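PDB 5V13: AAEL008620-PA odorant-binding protein from Aedes aegypti, which binds juvenile hormone specifically in mosquito hemolymph, holding it in a buried pocket of an odorant-binding-protein fold. Local coordinates for residues Tyr33-Asn38 with Val211-Arg216; Gln46-Val51 with Trp278-Asp283; Lys80-Glu85 with Asn127-Phe132; Phe179-Asp184 with Glu190-Cys195. All blocks are in the same frame, centred on the assembly; numbering follows the deposited sequence.

Contact 1. Residues Tyr33-Asn38 with Val211-Arg216; sequences YVRCLN and VNEIRR. With JH3 (methyl (2E,6E)-9-[(2R)-3,3-dimethyloxiran-2-yl]-3,7-dimethylnona-2,6-dienoate), chain E.
The helical segments 33-38 and 211-216 stand well apart, Arg35 and Glu213 being nearest with CA atoms 11.9 Å from each other, and long charged side chains span the distance. Arg35 and Glu213 reach out from opposite directions and meet end-on. Arg35 NH1 donates to Glu213 OE2 at 3.0 Å and Arg35 NH2 to Glu213 OE1 at 3.2 Å, both bonds close to straight and both near the guanidinium plane. OE1 is approached on its syn lone pair, whereas NH1 meets OE2 tilted out of the carboxylate plane. A bend at chi2 (72°) turns the carboxylate of Glu213 toward this grip. Arg35, Glu213 and Arg216 make a salt-bridge network joining two helical lobes of this mostly helical protein; within it Arg216 lays its guanidinium flat over one face of that of Arg35, with centres 3.6 Å apart and planes at 7°. Glu213 probably balances the charge of the stacked pair; its OE2 also forms a salt bridge with Arg261 and a long one with Arg216 NE. Tyr33 and Leu37 turn to the hormone instead: C5 of the ligand lies over the Tyr33 ring, and Leu37 CD1 comes within 3.4 Å of its methoxy oxygen O1.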
# COMPACT_ATOMS: atom_id res chain seq x y z
N TYR B 33 8.33 -19.40 5.54
CA TYR B 33 7.88 -20.43 4.59
C TYR B 33 8.91 -20.64 3.48
O TYR B 33 9.23 -21.78 3.12
CB TYR B 33 6.53 -20.05 3.97
CG TYR B 33 5.39 -19.82 4.96
CD1 TYR B 33 5.43 -20.35 6.24
CD2 TYR B 33 4.28 -19.08 4.58
CE1 TYR B 33 4.37 -20.12 7.14
CE2 TYR B 33 3.22 -18.86 5.45
CZ TYR B 33 3.27 -19.37 6.72
OH TYR B 33 2.22 -19.12 7.58
N VAL B 34 9.41 -19.55 2.90
CA VAL B 34 10.31 -19.65 1.76
C VAL B 34 11.68 -20.17 2.19
O VAL B 34 12.28 -21.04 1.53
CB VAL B 34 10.42 -18.28 1.05
CG1 VAL B 34 11.54 -18.33 0.01
CG2 VAL B 34 9.09 -17.92 0.41
N ARG B 35 12.22 -19.65 3.30
CA ARG B 35 13.56 -20.07 3.71
C ARG B 35 13.58 -21.52 4.15
O ARG B 35 14.53 -22.26 3.85
CB ARG B 35 14.11 -19.17 4.82
CG ARG B 35 14.49 -17.77 4.33
CD ARG B 35 15.67 -17.80 3.34
NE ARG B 35 16.89 -18.32 3.96
CZ ARG B 35 17.81 -17.57 4.56
NH1 ARG B 35 17.66 -16.25 4.61
NH2 ARG B 35 18.88 -18.13 5.10
N CYS B 36 12.55 -21.97 4.88
CA CYS B 36 12.48 -23.38 5.25
C CYS B 36 12.26 -24.28 4.03
O CYS B 36 12.72 -25.43 4.02
CB CYS B 36 11.39 -23.60 6.30
SG CYS B 36 11.83 -22.84 7.91
N LEU B 37 11.56 -23.80 3.00
CA LEU B 37 11.40 -24.59 1.78
C LEU B 37 12.74 -24.78 1.07
O LEU B 37 13.10 -25.89 0.66
CB LEU B 37 10.40 -23.93 0.83
CG LEU B 37 8.92 -24.27 1.03
CD1 LEU B 37 8.03 -23.36 0.18
CD2 LEU B 37 8.67 -25.74 0.67
N ASN B 38 13.50 -23.69 0.91
CA ASN B 38 14.75 -23.77 0.16
C ASN B 38 15.85 -24.46 0.95
O ASN B 38 16.79 -25.01 0.35
CB ASN B 38 15.21 -22.37 -0.27
CG ASN B 38 14.28 -21.75 -1.31
OD1 ASN B 38 13.51 -22.44 -1.96
ND2 ASN B 38 14.37 -20.43 -1.46
N VAL B 211 26.10 -15.16 12.57
CA VAL B 211 27.28 -15.05 11.72
C VAL B 211 27.13 -15.87 10.45
O VAL B 211 27.71 -15.52 9.42
CB VAL B 211 28.55 -15.45 12.49
CG1 VAL B 211 28.59 -14.72 13.79
CG2 VAL B 211 28.58 -16.96 12.72
N ASN B 212 26.39 -16.98 10.50
CA ASN B 212 26.18 -17.79 9.29
C ASN B 212 25.45 -17.00 8.22
O ASN B 212 25.74 -17.14 7.03
CB ASN B 212 25.41 -19.07 9.62
CG ASN B 212 26.24 -20.10 10.36
OD1 ASN B 212 27.47 -20.03 10.40
ND2 ASN B 212 25.56 -21.08 10.95
N GLU B 213 24.47 -16.18 8.62
CA GLU B 213 23.76 -15.34 7.66
C GLU B 213 24.67 -14.26 7.07
O GLU B 213 24.64 -14.01 5.86
CB GLU B 213 22.54 -14.70 8.32
CG GLU B 213 21.53 -14.07 7.35
CD GLU B 213 20.74 -15.12 6.55
OE1 GLU B 213 20.70 -16.30 6.97
OE2 GLU B 213 20.16 -14.76 5.50
N ILE B 214 25.47 -13.61 7.92
CA ILE B 214 26.42 -12.60 7.44
C ILE B 214 27.40 -13.23 6.46
O ILE B 214 27.63 -12.70 5.37
CB ILE B 214 27.15 -11.94 8.62
CG1 ILE B 214 26.16 -11.24 9.55
CG2 ILE B 214 28.20 -10.95 8.09
CD1 ILE B 214 26.72 -10.90 10.95
N ARG B 215 28.01 -14.36 6.84
CA ARG B 215 28.96 -15.01 5.94
C ARG B 215 28.30 -15.38 4.62
O ARG B 215 28.86 -15.15 3.54
CB ARG B 215 29.57 -16.24 6.61
CG ARG B 215 30.58 -16.98 5.74
CD ARG B 215 31.26 -18.11 6.50
NE ARG B 215 30.29 -19.10 6.97
CZ ARG B 215 29.95 -19.27 8.25
NH1 ARG B 215 30.51 -18.54 9.20
NH2 ARG B 215 29.05 -20.19 8.57
N ARG B 216 27.09 -15.94 4.68
CA ARG B 216 26.35 -16.29 3.47
C ARG B 216 26.18 -15.09 2.54
O ARG B 216 26.42 -15.19 1.33
CB ARG B 216 25.00 -16.88 3.89
CG ARG B 216 23.96 -17.11 2.81
CD ARG B 216 22.68 -17.65 3.47
NE ARG B 216 21.46 -17.07 2.91
CZ ARG B 216 20.55 -17.75 2.22
NH1 ARG B 216 20.72 -19.05 2.00
NH2 ARG B 216 19.48 -17.14 1.75
C1 JH3 E . 4.38 -21.20 1.06
O2 JH3 E . 3.37 -20.63 0.68
O1 JH3 E . 5.62 -20.90 0.38
CM JH3 E . 5.62 -19.90 -0.64
C2 JH3 E . 4.43 -22.16 2.18
C3 JH3 E . 3.41 -22.59 2.92
C3' JH3 E . 1.98 -22.16 2.73
C4 JH3 E . 3.75 -23.56 4.03
C5 JH3 E . 2.97 -23.17 5.29
C6 JH3 E . 3.62 -23.81 6.49
C7 JH3 E . 3.20 -24.97 7.02
C7' JH3 E . 2.05 -25.72 6.41
C8 JH3 E . 3.92 -25.51 8.24
C9 JH3 E . 3.01 -25.58 9.48
CA JH3 E . 2.27 -24.27 9.74
O3 JH3 E . 1.55 -24.27 10.99
CB JH3 E . 2.75 -23.49 10.97
CB' JH3 E . 2.60 -21.97 10.80
CC JH3 E . 3.84 -24.06 11.86

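Contact 2. Residues Gln46-Val51 with Trp278-Asp283; sequences QKINWV and WKSAVD. With JH3 (methyl (2E,6E)-9-[(2R)-3,3-dimethyloxiran-2-yl]-3,7-dimethylnona-2,6-dienoate), chain E.
Helical segments 46-51 and 278-283 run side by side in nearly the same direction, their axes 8.7 Å apart at closest approach and crossing at -20°, with the CA atoms of Val51 and Ala281 only 5.0 Å from each other. The small side chain of Ala281 is consistent with so close an approach. Val51 CB sits 3.6 Å from Ala281 CB, and the Val51 branches divide the work: CG2, placed between the backbone N and the carbonyl carbon (chi1 of -58° sets CG1 beside N), lies against the backbone of Ala281, while CG1 packs on the ester end of juvenile hormone. One turn earlier, Ile48 brings its CG2 branch alongside Ser280, 3.8 Å from Ser280 OG. This is an apolar touch, for that hydroxyl is hydrogen-bonded to Glu276. Polar bridging falls to a single water, which donates to Val51 O at 2.7 Å and to Ala281 O at 2.6 Å and so ties the two backbones together. Trp50, Val51, Trp278 and Ala281 also line the hormone pocket. Trp278 presents the edge of its indole to the ligand's ester methyl, CZ3 lying 3.9 Å from CM, while Ala281 CB approaches the ester carbonyl oxygen O2. Trp50 contributes through its backbone, with its carbonyl O 3.5 Å from ligand C4. Around the pair, Leu37 of helix 26-38 packs against Trp50, Val51 and Trp278, Phe269 meets the Trp278 ring, and Tyr64 of helix 59-71 stacks on Trp50, so that the C-terminal helix 278-286 closes against the N-terminal helices beside the ester end of the hormone.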
# COMPACT_ATOMS: atom_id res chain seq x y z
N GLN B 46 6.47 -33.45 -2.31
CA GLN B 46 6.37 -33.15 -0.88
C GLN B 46 6.18 -31.65 -0.66
O GLN B 46 5.28 -31.23 0.08
CB GLN B 46 7.61 -33.66 -0.16
CG GLN B 46 7.65 -35.18 -0.01
CD GLN B 46 6.74 -35.69 1.10
OE1 GLN B 46 5.59 -35.27 1.23
NE2 GLN B 46 7.27 -36.60 1.91
N LYS B 47 7.00 -30.83 -1.31
CA LYS B 47 6.89 -29.38 -1.10
C LYS B 47 5.55 -28.83 -1.59
O LYS B 47 5.06 -27.84 -1.04
CB LYS B 47 8.05 -28.66 -1.79
CG LYS B 47 9.39 -28.93 -1.15
CD LYS B 47 10.53 -28.29 -1.94
CE LYS B 47 11.86 -28.51 -1.23
NZ LYS B 47 12.95 -27.66 -1.80
N ILE B 48 4.95 -29.44 -2.61
CA ILE B 48 3.62 -29.03 -3.04
C ILE B 48 2.59 -29.32 -1.94
O ILE B 48 1.72 -28.49 -1.65
CB ILE B 48 3.24 -29.70 -4.37
CG1 ILE B 48 4.06 -29.11 -5.52
CG2 ILE B 48 1.75 -29.55 -4.65
CD1 ILE B 48 3.88 -29.86 -6.83
N ASN B 49 2.68 -30.50 -1.32
CA ASN B 49 1.81 -30.79 -0.18
C ASN B 49 1.98 -29.77 0.93
O ASN B 49 1.01 -29.41 1.61
CB ASN B 49 2.09 -32.19 0.36
CG ASN B 49 1.67 -33.27 -0.60
OD1 ASN B 49 0.65 -33.17 -1.27
ND2 ASN B 49 2.47 -34.33 -0.66
N TRP B 50 3.21 -29.29 1.15
CA TRP B 50 3.42 -28.34 2.23
C TRP B 50 2.76 -27.00 1.93
O TRP B 50 2.12 -26.40 2.80
CB TRP B 50 4.91 -28.13 2.50
CG TRP B 50 5.68 -29.40 2.80
CD1 TRP B 50 5.17 -30.63 3.05
CD2 TRP B 50 7.10 -29.53 2.85
NE1 TRP B 50 6.19 -31.54 3.27
CE2 TRP B 50 7.38 -30.88 3.16
CE3 TRP B 50 8.16 -28.64 2.70
CZ2 TRP B 50 8.69 -31.36 3.28
CZ3 TRP B 50 9.47 -29.12 2.82
CH2 TRP B 50 9.71 -30.46 3.11
N VAL B 51 2.90 -26.50 0.69
CA VAL B 51 2.31 -25.20 0.39
C VAL B 51 0.79 -25.25 0.33
O VAL B 51 0.15 -24.19 0.29
CB VAL B 51 2.87 -24.60 -0.92
CG1 VAL B 51 4.38 -24.45 -0.84
CG2 VAL B 51 2.46 -25.44 -2.13
N TRP B 278 6.05 -23.03 -6.28
CA TRP B 278 5.53 -21.66 -6.20
C TRP B 278 4.16 -21.54 -6.87
O TRP B 278 3.26 -20.87 -6.34
CB TRP B 278 6.53 -20.68 -6.82
CG TRP B 278 7.94 -21.01 -6.42
CD1 TRP B 278 8.95 -21.41 -7.24
CD2 TRP B 278 8.47 -21.04 -5.08
NE1 TRP B 278 10.09 -21.65 -6.51
CE2 TRP B 278 9.82 -21.44 -5.18
CE3 TRP B 278 7.94 -20.74 -3.82
CZ2 TRP B 278 10.64 -21.56 -4.07
CZ3 TRP B 278 8.77 -20.88 -2.71
CH2 TRP B 278 10.10 -21.27 -2.84
N LYS B 279 3.98 -22.18 -8.03
CA LYS B 279 2.69 -22.08 -8.72
C LYS B 279 1.58 -22.69 -7.89
O LYS B 279 0.51 -22.09 -7.73
CB LYS B 279 2.77 -22.75 -10.10
CG LYS B 279 1.44 -22.71 -10.85
CD LYS B 279 1.26 -23.89 -11.78
CE LYS B 279 2.23 -23.81 -12.94
NZ LYS B 279 2.47 -25.13 -13.58
N SER B 280 1.82 -23.89 -7.35
CA SER B 280 0.80 -24.52 -6.52
C SER B 280 0.50 -23.69 -5.28
O SER B 280 -0.64 -23.67 -4.81
CB SER B 280 1.23 -25.92 -6.11
OG SER B 280 1.06 -26.80 -7.21
N ALA B 281 1.52 -23.03 -4.73
CA ALA B 281 1.32 -22.24 -3.52
C ALA B 281 0.36 -21.09 -3.77
O ALA B 281 -0.55 -20.83 -2.96
CB ALA B 281 2.66 -21.70 -3.01
N VAL B 282 0.55 -20.40 -4.88
CA VAL B 282 -0.28 -19.23 -5.20
C VAL B 282 -1.68 -19.67 -5.60
O VAL B 282 -2.67 -19.06 -5.17
CB VAL B 282 0.40 -18.41 -6.31
CG1 VAL B 282 -0.54 -17.33 -6.83
CG2 VAL B 282 1.68 -17.81 -5.79
N ASP B 283 -1.79 -20.72 -6.42
CA ASP B 283 -3.10 -21.22 -6.81
C ASP B 283 -3.91 -21.64 -5.59
O ASP B 283 -5.11 -21.36 -5.51
CB ASP B 283 -2.96 -22.38 -7.78
CG ASP B 283 -2.69 -21.92 -9.21
OD1 ASP B 283 -2.42 -20.72 -9.41
OD2 ASP B 283 -2.75 -22.77 -10.13
C1 JH3 E . 4.38 -21.20 1.06
O2 JH3 E . 3.37 -20.63 0.68
O1 JH3 E . 5.62 -20.90 0.38
CM JH3 E . 5.62 -19.90 -0.64
C2 JH3 E . 4.43 -22.16 2.18
C3 JH3 E . 3.41 -22.59 2.92
C3' JH3 E . 1.98 -22.16 2.73
C4 JH3 E . 3.75 -23.56 4.03
C5 JH3 E . 2.97 -23.17 5.29
C6 JH3 E . 3.62 -23.81 6.49
C7 JH3 E . 3.20 -24.97 7.02
C7' JH3 E . 2.05 -25.72 6.41
C8 JH3 E . 3.92 -25.51 8.24
C9 JH3 E . 3.01 -25.58 9.48
CA JH3 E . 2.27 -24.27 9.74
O3 JH3 E . 1.55 -24.27 10.99
CB JH3 E . 2.75 -23.49 10.97
CB' JH3 E . 2.60 -21.97 10.80
CC JH3 E . 3.84 -24.06 11.86
O HOH W 1 -0.42 -21.60 -0.43

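Contact 3. Residues Lys80-Glu85 with Asn127-Phe132; sequences KRFRPE and NKYATF. With JH3 (methyl (2E,6E)-9-[(2R)-3,3-dimethyloxiran-2-yl]-3,7-dimethylnona-2,6-dienoate), chain E.
Phe82 and Tyr129 supply the aromatic packing: their rings are nearly parallel, with planes at 14°, but they are slid so far apart, centroids 5.2 Å from each other, that they barely overlap. Instead Phe82 leads with the end of its ring: CZ lies 3.6 Å from Tyr129 CB, and CE1 is 3.8 Å from Tyr129 CD1. Aliphatic packing adds Lys128, whose CG touches the Phe82 ring at its edge, 3.9 Å from CD2. The lysine chain, bent at chi2 and chi3, then leads its amino group away to the carbonyl of Ala114. Outside the two segments, Tyr75 meets the Phe82 ring edge-to-face and Ser69 of helix 59-71 touches it. Hydrogen bonding belongs to the far end of Tyr129. With CG anti to the backbone N (chi1 -168°), its ring extends from helix 122-135 into the pocket, where OH donates to the epoxide oxygen O3 of juvenile hormone at 2.8 Å; O3 lies at the ring's edge, near its plane. The charge pair lies within segment 80-85, Arg83 gripping Glu85 OE1 side-on with NE (2.8 Å) and NH2; a long, weak ion pair links Arg83 to Asp76. The chemistry is thus divided along one tyrosine: an apolar base packed against Phe82 and a hydroxyl that bonds the epoxide, consistent with a part in recognising it. Packing at CB and CD1 would help to hold the ring where its hydroxyl can meet the hormone.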
# COMPACT_ATOMS: atom_id res chain seq x y z
N LYS B 80 12.15 -26.34 25.15
CA LYS B 80 11.61 -27.54 24.51
C LYS B 80 10.07 -27.58 24.61
O LYS B 80 9.48 -28.52 25.14
CB LYS B 80 12.26 -28.81 25.09
CG LYS B 80 13.76 -28.92 24.79
CD LYS B 80 14.30 -30.34 25.00
CE LYS B 80 14.39 -30.70 26.48
NZ LYS B 80 15.42 -29.90 27.19
N ARG B 81 9.44 -26.55 24.05
CA ARG B 81 8.02 -26.36 24.29
C ARG B 81 7.42 -25.49 23.18
O ARG B 81 8.03 -24.51 22.77
CB ARG B 81 7.78 -25.68 25.65
CG ARG B 81 6.36 -25.77 26.17
CD ARG B 81 6.11 -24.72 27.27
NE ARG B 81 7.18 -24.67 28.26
CZ ARG B 81 7.11 -25.17 29.49
NH1 ARG B 81 5.99 -25.77 29.90
NH2 ARG B 81 8.14 -25.07 30.31
N PHE B 82 6.22 -25.84 22.74
CA PHE B 82 5.41 -24.88 22.01
C PHE B 82 4.91 -23.80 22.96
O PHE B 82 4.76 -24.01 24.16
CB PHE B 82 4.21 -25.55 21.36
CG PHE B 82 4.51 -26.20 20.04
CD1 PHE B 82 4.53 -25.45 18.88
CD2 PHE B 82 4.78 -27.55 19.97
CE1 PHE B 82 4.80 -26.05 17.67
CE2 PHE B 82 5.05 -28.16 18.75
CZ PHE B 82 5.06 -27.42 17.60
N ARG B 83 4.63 -22.63 22.39
CA ARG B 83 4.17 -21.48 23.15
C ARG B 83 2.70 -21.26 22.78
O ARG B 83 2.40 -20.47 21.87
CB ARG B 83 5.01 -20.24 22.82
CG ARG B 83 6.51 -20.41 23.07
CD ARG B 83 6.81 -20.46 24.58
NE ARG B 83 6.53 -19.18 25.24
CZ ARG B 83 7.45 -18.41 25.81
NH1 ARG B 83 8.73 -18.78 25.83
NH2 ARG B 83 7.10 -17.27 26.39
N PRO B 84 1.76 -21.94 23.44
CA PRO B 84 0.35 -21.83 23.02
C PRO B 84 -0.17 -20.41 23.03
O PRO B 84 -0.98 -20.06 22.17
CB PRO B 84 -0.40 -22.70 24.03
CG PRO B 84 0.53 -22.77 25.24
CD PRO B 84 1.92 -22.73 24.68
N GLU B 85 0.29 -19.58 23.97
CA GLU B 85 -0.21 -18.21 24.07
C GLU B 85 0.12 -17.39 22.84
O GLU B 85 -0.58 -16.40 22.55
CB GLU B 85 0.35 -17.55 25.34
CG GLU B 85 1.80 -17.05 25.24
CD GLU B 85 2.86 -18.15 25.39
OE1 GLU B 85 4.06 -17.81 25.36
OE2 GLU B 85 2.51 -19.35 25.54
N ASN B 127 4.96 -34.38 16.15
CA ASN B 127 3.94 -35.17 16.84
C ASN B 127 3.22 -34.37 17.92
O ASN B 127 2.01 -34.54 18.13
CB ASN B 127 4.57 -36.42 17.43
CG ASN B 127 4.88 -37.43 16.38
OD1 ASN B 127 4.40 -37.32 15.24
ND2 ASN B 127 5.68 -38.42 16.72
N LYS B 128 3.94 -33.48 18.60
CA LYS B 128 3.30 -32.67 19.64
C LYS B 128 2.32 -31.68 19.03
O LYS B 128 1.26 -31.41 19.61
CB LYS B 128 4.38 -31.96 20.47
CG LYS B 128 3.86 -30.96 21.51
CD LYS B 128 2.79 -31.59 22.42
CE LYS B 128 3.33 -31.95 23.79
NZ LYS B 128 2.26 -32.48 24.69
N TYR B 129 2.62 -31.17 17.83
CA TYR B 129 1.75 -30.22 17.15
C TYR B 129 0.50 -30.87 16.56
O TYR B 129 -0.48 -30.16 16.27
CB TYR B 129 2.57 -29.54 16.06
CG TYR B 129 1.99 -28.31 15.39
CD1 TYR B 129 1.52 -27.23 16.14
CD2 TYR B 129 2.01 -28.19 14.01
CE1 TYR B 129 1.03 -26.08 15.50
CE2 TYR B 129 1.53 -27.07 13.38
CZ TYR B 129 1.04 -26.02 14.13
OH TYR B 129 0.58 -24.89 13.49
N ALA B 130 0.51 -32.19 16.36
CA ALA B 130 -0.40 -32.82 15.40
C ALA B 130 -1.87 -32.61 15.76
O ALA B 130 -2.68 -32.24 14.90
CB ALA B 130 -0.08 -34.31 15.27
N THR B 131 -2.25 -32.85 17.03
CA THR B 131 -3.66 -32.78 17.41
C THR B 131 -4.21 -31.36 17.24
O THR B 131 -5.29 -31.16 16.67
CB THR B 131 -3.86 -33.26 18.85
OG1 THR B 131 -3.53 -34.65 18.96
CG2 THR B 131 -5.31 -33.08 19.28
N PHE B 132 -3.47 -30.37 17.75
CA PHE B 132 -3.88 -28.98 17.60
C PHE B 132 -4.00 -28.59 16.13
O PHE B 132 -4.94 -27.90 15.72
CB PHE B 132 -2.87 -28.08 18.32
CG PHE B 132 -3.18 -26.61 18.24
CD1 PHE B 132 -4.16 -26.05 19.05
CD2 PHE B 132 -2.45 -25.77 17.40
CE1 PHE B 132 -4.44 -24.70 18.98
CE2 PHE B 132 -2.72 -24.41 17.33
CZ PHE B 132 -3.72 -23.86 18.13
C1 JH3 E . 4.38 -21.20 1.06
O2 JH3 E . 3.37 -20.63 0.68
O1 JH3 E . 5.62 -20.90 0.38
CM JH3 E . 5.62 -19.90 -0.64
C2 JH3 E . 4.43 -22.16 2.18
C3 JH3 E . 3.41 -22.59 2.92
C3' JH3 E . 1.98 -22.16 2.73
C4 JH3 E . 3.75 -23.56 4.03
C5 JH3 E . 2.97 -23.17 5.29
C6 JH3 E . 3.62 -23.81 6.49
C7 JH3 E . 3.20 -24.97 7.02
C7' JH3 E . 2.05 -25.72 6.41
C8 JH3 E . 3.92 -25.51 8.24
C9 JH3 E . 3.01 -25.58 9.48
CA JH3 E . 2.27 -24.27 9.74
O3 JH3 E . 1.55 -24.27 10.99
CB JH3 E . 2.75 -23.49 10.97
CB' JH3 E . 2.60 -21.97 10.80
CC JH3 E . 3.84 -24.06 11.86

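Contact 4. Residues Phe179-Asp184 with Glu190-Cys195; sequences FKWNED and EAFLDC
The Phe192 ring takes Phe179 over one face, where CD2 of Phe179 stands 3.7 Å from Phe192 CG and is offset toward the rim. Trp181 has a partner on each face: Phe192 CE2 lies over one, toward the rim, and the backbone N of Glu183 over the other. The backbone N of Trp181 lies over one face of Phe179, toward the rim, so the segment sets its own backbone against its aromatic side chains. None of the ring pairs is a regular stack or an edge-to-face pair. Phe179 and Phe192 have centroids 5.0 Å apart with planes at 54°, and the five-membered ring of Trp181 meets Phe192 at 47°, its centroid 5.4 Å away. Phe179, Trp181 and Phe192 together form an aromatic cluster, in which alternate residues of an irregular segment, 179-184, pack on one phenylalanine projecting from helix 190-199. Phe192 CG lies anti to the backbone N (chi1 165°), which carries the ring out from the helix to meet both partners on one side. Its outer end meets Trp181, CZ lying 4.0 Å from Trp181 CB, whereas the base and one flank of the ring meet Phe179, whose CE2 is 3.8 Å from Phe192 CD2. Pro188 and Pro189 pack on Phe179, and Pro188 also reaches Trp181. On the side of helix 169-177, Cys173, Glu174 and Thr177 touch Phe192, and the Cys173-Cys195 disulfide joins that helix covalently to helix 190-199. Trp181 N is hydrogen-bonded to Glu174, and Ile258 of helix 251-264 packs on the indole.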
# COMPACT_ATOMS: atom_id res chain seq x y z
N PHE B 179 15.50 8.57 7.88
CA PHE B 179 16.92 8.66 7.60
C PHE B 179 17.15 8.34 6.14
O PHE B 179 16.66 7.33 5.64
CB PHE B 179 17.72 7.69 8.49
CG PHE B 179 19.19 7.61 8.14
CD1 PHE B 179 20.02 8.70 8.37
CD2 PHE B 179 19.74 6.45 7.60
CE1 PHE B 179 21.38 8.64 8.05
CE2 PHE B 179 21.10 6.40 7.29
CZ PHE B 179 21.91 7.50 7.51
N LYS B 180 17.87 9.21 5.44
CA LYS B 180 18.28 8.93 4.07
C LYS B 180 19.72 8.45 4.09
O LYS B 180 20.61 9.15 4.59
CB LYS B 180 18.11 10.16 3.19
CG LYS B 180 16.66 10.64 3.10
CD LYS B 180 16.46 11.60 1.93
CE LYS B 180 15.67 12.85 2.33
NZ LYS B 180 14.21 12.60 2.49
N TRP B 181 19.96 7.26 3.55
CA TRP B 181 21.28 6.65 3.55
C TRP B 181 21.89 6.78 2.16
O TRP B 181 21.34 6.27 1.18
CB TRP B 181 21.20 5.18 3.96
CG TRP B 181 22.54 4.52 4.15
CD1 TRP B 181 23.61 5.01 4.86
CD2 TRP B 181 22.94 3.25 3.65
NE1 TRP B 181 24.65 4.12 4.81
CE2 TRP B 181 24.27 3.03 4.07
CE3 TRP B 181 22.31 2.27 2.87
CZ2 TRP B 181 24.97 1.87 3.74
CZ3 TRP B 181 23.01 1.12 2.54
CH2 TRP B 181 24.33 0.93 2.98
N ASN B 182 23.02 7.47 2.08
CA ASN B 182 23.66 7.76 0.80
C ASN B 182 24.73 6.74 0.42
O ASN B 182 25.48 6.99 -0.53
CB ASN B 182 24.26 9.17 0.83
CG ASN B 182 23.20 10.24 0.87
OD1 ASN B 182 22.17 10.13 0.20
ND2 ASN B 182 23.43 11.28 1.66
N GLU B 183 24.79 5.60 1.11
CA GLU B 183 25.80 4.58 0.84
C GLU B 183 27.19 5.21 0.81
O GLU B 183 28.00 4.96 -0.08
CB GLU B 183 25.47 3.83 -0.46
CG GLU B 183 24.02 3.37 -0.51
CD GLU B 183 23.60 2.82 -1.86
OE1 GLU B 183 23.02 1.72 -1.90
OE2 GLU B 183 23.86 3.49 -2.88
N ASP B 184 27.45 6.04 1.82
CA ASP B 184 28.51 7.04 1.82
C ASP B 184 29.47 6.80 2.99
O ASP B 184 29.55 5.69 3.52
CB ASP B 184 27.88 8.44 1.90
CG ASP B 184 28.84 9.54 1.51
OD1 ASP B 184 29.97 9.22 1.08
OD2 ASP B 184 28.47 10.72 1.66
N GLU B 190 21.72 4.30 14.98
CA GLU B 190 21.60 2.94 15.50
C GLU B 190 20.23 2.33 15.21
O GLU B 190 20.12 1.13 14.95
CB GLU B 190 21.89 2.94 17.00
CG GLU B 190 22.18 1.57 17.60
CD GLU B 190 20.94 0.89 18.15
OE1 GLU B 190 20.62 -0.23 17.70
OE2 GLU B 190 20.28 1.49 19.03
N ALA B 191 19.16 3.14 15.25
CA ALA B 191 17.84 2.58 14.98
C ALA B 191 17.72 2.10 13.53
O ALA B 191 17.05 1.10 13.26
CB ALA B 191 16.75 3.60 15.30
N PHE B 192 18.34 2.82 12.59
CA PHE B 192 18.32 2.38 11.20
C PHE B 192 19.12 1.10 11.02
O PHE B 192 18.63 0.14 10.40
CB PHE B 192 18.87 3.49 10.29
CG PHE B 192 19.23 3.02 8.91
CD1 PHE B 192 18.24 2.80 7.95
CD2 PHE B 192 20.55 2.84 8.55
CE1 PHE B 192 18.57 2.38 6.67
CE2 PHE B 192 20.90 2.42 7.27
CZ PHE B 192 19.91 2.18 6.33
N LEU B 193 20.34 1.04 11.57
CA LEU B 193 21.15 -0.17 11.48
C LEU B 193 20.41 -1.37 12.08
O LEU B 193 20.41 -2.46 11.50
CB LEU B 193 22.49 0.04 12.19
CG LEU B 193 23.39 1.10 11.54
CD1 LEU B 193 24.60 1.43 12.43
CD2 LEU B 193 23.83 0.66 10.15
N ASP B 194 19.80 -1.18 13.24
CA ASP B 194 19.08 -2.28 13.88
C ASP B 194 17.95 -2.78 12.98
O ASP B 194 17.77 -4.00 12.82
CB ASP B 194 18.53 -1.83 15.24
CG ASP B 194 17.97 -2.97 16.05
OD1 ASP B 194 18.74 -3.89 16.40
OD2 ASP B 194 16.76 -2.95 16.34
N CYS B 195 17.20 -1.86 12.38
CA CYS B 195 16.12 -2.24 11.47
C CYS B 195 16.65 -3.07 10.30
O CYS B 195 16.08 -4.11 9.95
CB CYS B 195 15.39 -1.00 10.96
SG CYS B 195 14.05 -1.31 9.73

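Contacts 1, 2 and 3 all touch juvenile hormone, although their centres lie about 20 to 24 Å apart. Contacts 1 and 2 adjoin through successive helices 26-38 and 44-51, with Leu37 packing on Trp50 and Trp278; contact 3 stands at the epoxide end, its nearest atoms about 8 Å from contact 1. Along the chain, contacts 1 and 2 interlock, their segments alternating, and both enclose contacts 3 and 4, which follow in series. Contact 4 lies about 36 Å from contact 2 and about 39 Å from contact 3, centre to centre, across the chain's centre. Contact 1 bridges the hormone-binding lobe and the lobe carrying contact 4, while contact 2 returns the C-terminal helix to the pocket.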